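Local coordinates for protein putative enoyl-CoA hydratase/isomerase (Acinetobacter baumannii, PDB 3FDU) that is a putative enoyl-CoA hydratase/isomerase of the crotonase family, probably acting on acyl-CoA thioesters, at residues Pro101-Val106 / Leu123-Asn128. The protein carries 4 engineered substitutions. Numbering follows the deposited sequence.
Sequences PLIIAV and LVFADN
The F125 ring meets I103 obliquely, its CE2 3.8 Å from the I103 CG2 methyl and its CD2 equally near; I104 O also approaches the ring at an oblique angle. CG of F125 stands beside its own backbone N (chi1 -55°), which carries the ring back along the strand toward I103 and L123. On the same sheet face, I103 CG1 meets L123 CD1 at 4.1 Å, and A105 adds little, its CB coming nearest to F125 O. The other face carries I104, V106, V124 and A126: V106 CB packs on A126 CB at 4.1 Å, while V106 CG2 reaches back to V124 CG1. Between the faces, strands 102-106 and 123-126 run parallel, their axes 16° apart. The N-H groups of I104 and V106 bond to the carbonyls of L123 and F125; I104 O accepts from F125 N at 2.9 Å. A longer, more bent bond from D127 N to V106 O (3.3 Å, 149° at the hydrogen) ends the pairing just past strand 123-126, where D127 OD1 hydrogen-bonds T129 OG1. The pair belongs to the crotonase-fold core sheet: strand 52-57 bonds to the far edge of 102-106, strand 183-184 lies next to 123-126 on its other side, helix 188-200 covers A105 and F125 through Y189, T191 and T195, and H158 and E162 of a second subunit pack on V124 and L123.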
ATOM      1  N   PRO A 101     -21.707  -5.529   1.827  1.00 17.97           N
ATOM      2  CA  PRO A 101     -20.410  -5.966   2.370  1.00 17.79           C
ATOM      3  C   PRO A 101     -20.209  -7.474   2.062  1.00 18.17           C
ATOM      4  O   PRO A 101     -21.172  -8.270   2.169  1.00 17.74           O
ATOM      5  CB  PRO A 101     -20.545  -5.720   3.871  1.00 18.47           C
ATOM      6  CG  PRO A 101     -21.670  -4.559   3.980  1.00 17.70           C
ATOM      7  CD  PRO A 101     -22.625  -5.027   2.873  1.00 17.38           C
ATOM      8  N   LEU A 102     -18.984  -7.834   1.660  1.00 17.58           N
ATOM      9  CA  LEU A 102     -18.581  -9.233   1.341  1.00 16.36           C
ATOM     10  C   LEU A 102     -17.490  -9.650   2.332  1.00 17.81           C
ATOM     11  O   LEU A 102     -16.411  -9.026   2.379  1.00 16.17           O
ATOM     12  CB  LEU A 102     -18.040  -9.335  -0.090  1.00 16.51           C
ATOM     13  CG  LEU A 102     -17.564 -10.743  -0.545  1.00 19.47           C
ATOM     14  CD1 LEU A 102     -18.698 -11.803  -0.425  1.00 17.65           C
ATOM     15  CD2 LEU A 102     -17.070 -10.693  -1.993  1.00 18.08           C
ATOM     16  N   ILE A 103     -17.775 -10.666   3.157  1.00 16.56           N
ATOM     17  CA  ILE A 103     -16.797 -11.164   4.089  1.00 17.69           C
ATOM     18  C   ILE A 103     -16.397 -12.556   3.637  1.00 17.77           C
ATOM     19  O   ILE A 103     -17.253 -13.318   3.219  1.00 18.76           O
ATOM     20  CB  ILE A 103     -17.349 -11.235   5.542  1.00 18.16           C
ATOM     21  CG1 ILE A 103     -17.888  -9.855   6.005  1.00 15.37           C
ATOM     22  CG2 ILE A 103     -16.319 -11.835   6.523  1.00 17.32           C
ATOM     23  CD1 ILE A 103     -18.645  -9.933   7.338  1.00 17.22           C
ATOM     24  N   ILE A 104     -15.093 -12.867   3.710  1.00 17.79           N
ATOM     25  CA  ILE A 104     -14.581 -14.196   3.404  1.00 16.94           C
ATOM     26  C   ILE A 104     -13.912 -14.790   4.642  1.00 17.28           C
ATOM     27  O   ILE A 104     -13.180 -14.102   5.400  1.00 17.79           O
ATOM     28  CB  ILE A 104     -13.636 -14.183   2.180  1.00 18.09           C
ATOM     29  CG1 ILE A 104     -14.487 -13.814   0.921  1.00 19.37           C
ATOM     30  CG2 ILE A 104     -12.945 -15.590   2.013  1.00 16.13           C
ATOM     31  CD1 ILE A 104     -13.780 -13.874  -0.437  1.00 19.59           C
ATOM     32  N   ALA A 105     -14.132 -16.071   4.860  1.00 16.07           N
ATOM     33  CA  ALA A 105     -13.487 -16.725   5.991  1.00 17.27           C
ATOM     34  C   ALA A 105     -12.651 -17.894   5.468  1.00 17.72           C
ATOM     35  O   ALA A 105     -13.183 -18.735   4.780  1.00 18.55           O
ATOM     36  CB  ALA A 105     -14.571 -17.257   7.019  1.00 17.56           C
ATOM     37  N   VAL A 106     -11.370 -17.960   5.831  1.00 17.52           N
ATOM     38  CA  VAL A 106     -10.467 -18.949   5.228  1.00 18.31           C
ATOM     39  C   VAL A 106      -9.963 -19.957   6.278  1.00 17.59           C
ATOM     40  O   VAL A 106      -9.492 -19.550   7.336  1.00 16.90           O
ATOM     41  CB  VAL A 106      -9.229 -18.228   4.591  1.00 17.61           C
ATOM     42  CG1 VAL A 106      -8.234 -19.228   3.990  1.00 19.56           C
ATOM     43  CG2 VAL A 106      -9.715 -17.278   3.500  1.00 18.32           C
ATOM     44  N   LEU A 123     -13.625  -7.671   4.023  1.00 18.24           N
ATOM     45  CA  LEU A 123     -13.007  -8.188   5.267  1.00 18.57           C
ATOM     46  C   LEU A 123     -12.734  -9.680   5.078  1.00 17.25           C
ATOM     47  O   LEU A 123     -13.513 -10.391   4.432  1.00 16.79           O
ATOM     48  CB  LEU A 123     -13.954  -8.048   6.448  1.00 18.49           C
ATOM     49  CG  LEU A 123     -14.593  -6.649   6.557  1.00 21.17           C
ATOM     50  CD1 LEU A 123     -15.714  -6.714   7.556  1.00 24.16           C
ATOM     51  CD2 LEU A 123     -13.507  -5.726   6.944  1.00 20.66           C
ATOM     52  N   VAL A 124     -11.594 -10.107   5.597  1.00 17.17           N
ATOM     53  CA  VAL A 124     -11.178 -11.474   5.503  1.00 16.11           C
ATOM     54  C   VAL A 124     -10.671 -11.969   6.845  1.00 17.72           C
ATOM     55  O   VAL A 124      -9.814 -11.307   7.473  1.00 17.29           O
ATOM     56  CB  VAL A 124     -10.035 -11.627   4.494  1.00 16.28           C
ATOM     57  CG1 VAL A 124      -9.617 -13.096   4.422  1.00 11.72           C
ATOM     58  CG2 VAL A 124     -10.471 -11.156   3.090  1.00 17.35           C
ATOM     59  N   PHE A 125     -11.230 -13.098   7.305  1.00 17.78           N
ATOM     60  CA  PHE A 125     -10.754 -13.720   8.535  1.00 18.29           C
ATOM     61  C   PHE A 125     -10.159 -15.095   8.212  1.00 18.45           C
ATOM     62  O   PHE A 125     -10.660 -15.812   7.351  1.00 19.97           O
ATOM     63  CB  PHE A 125     -11.886 -13.843   9.580  1.00 19.21           C
ATOM     64  CG  PHE A 125     -12.551 -12.524   9.888  1.00 19.75           C
ATOM     65  CD1 PHE A 125     -11.871 -11.541  10.646  1.00 22.47           C
ATOM     66  CD2 PHE A 125     -13.822 -12.233   9.382  1.00 19.25           C
ATOM     67  CE1 PHE A 125     -12.496 -10.285  10.926  1.00 18.90           C
ATOM     68  CE2 PHE A 125     -14.435 -11.016   9.691  1.00 22.06           C
ATOM     69  CZ  PHE A 125     -13.742 -10.045  10.450  1.00 18.29           C
ATOM     70  N   ALA A 126      -9.070 -15.443   8.870  1.00 18.95           N
ATOM     71  CA  ALA A 126      -8.476 -16.775   8.652  1.00 19.55           C
ATOM     72  C   ALA A 126      -8.094 -17.363   9.999  1.00 19.93           C
ATOM     73  O   ALA A 126      -7.935 -16.629  10.992  1.00 19.49           O
ATOM     74  CB  ALA A 126      -7.226 -16.645   7.778  1.00 18.89           C
ATOM     75  N   ASP A 127      -7.914 -18.679  10.044  1.00 20.74           N
ATOM     76  CA  ASP A 127      -7.288 -19.264  11.219  1.00 21.35           C
ATOM     77  C   ASP A 127      -5.882 -19.738  10.806  1.00 21.36           C
ATOM     78  O   ASP A 127      -5.483 -19.549   9.640  1.00 18.43           O
ATOM     79  CB  ASP A 127      -8.180 -20.372  11.850  1.00 21.38           C
ATOM     80  CG  ASP A 127      -8.258 -21.659  11.003  1.00 24.27           C
ATOM     81  OD1 ASP A 127      -7.423 -21.865  10.066  1.00 25.80           O
ATOM     82  OD2 ASP A 127      -9.158 -22.503  11.306  1.00 25.17           O
ATOM     83  N   ASN A 128      -5.122 -20.270  11.775  1.00 19.44           N
ATOM     84  CA  ASN A 128      -3.717 -20.570  11.555  1.00 20.56           C
ATOM     85  C   ASN A 128      -3.514 -21.776  10.652  1.00 19.50           C
ATOM     86  O   ASN A 128      -2.368 -22.118  10.288  1.00 20.71           O
ATOM     87  CB  ASN A 128      -2.993 -20.801  12.885  1.00 19.80           C
ATOM     88  CG  ASN A 128      -1.520 -20.355  12.839  1.00 23.64           C
ATOM     89  OD1 ASN A 128      -1.155 -19.410  12.131  1.00 22.47           O
ATOM     90  ND2 ASN A 128      -0.697 -20.972  13.687  1.00 19.55           N
TER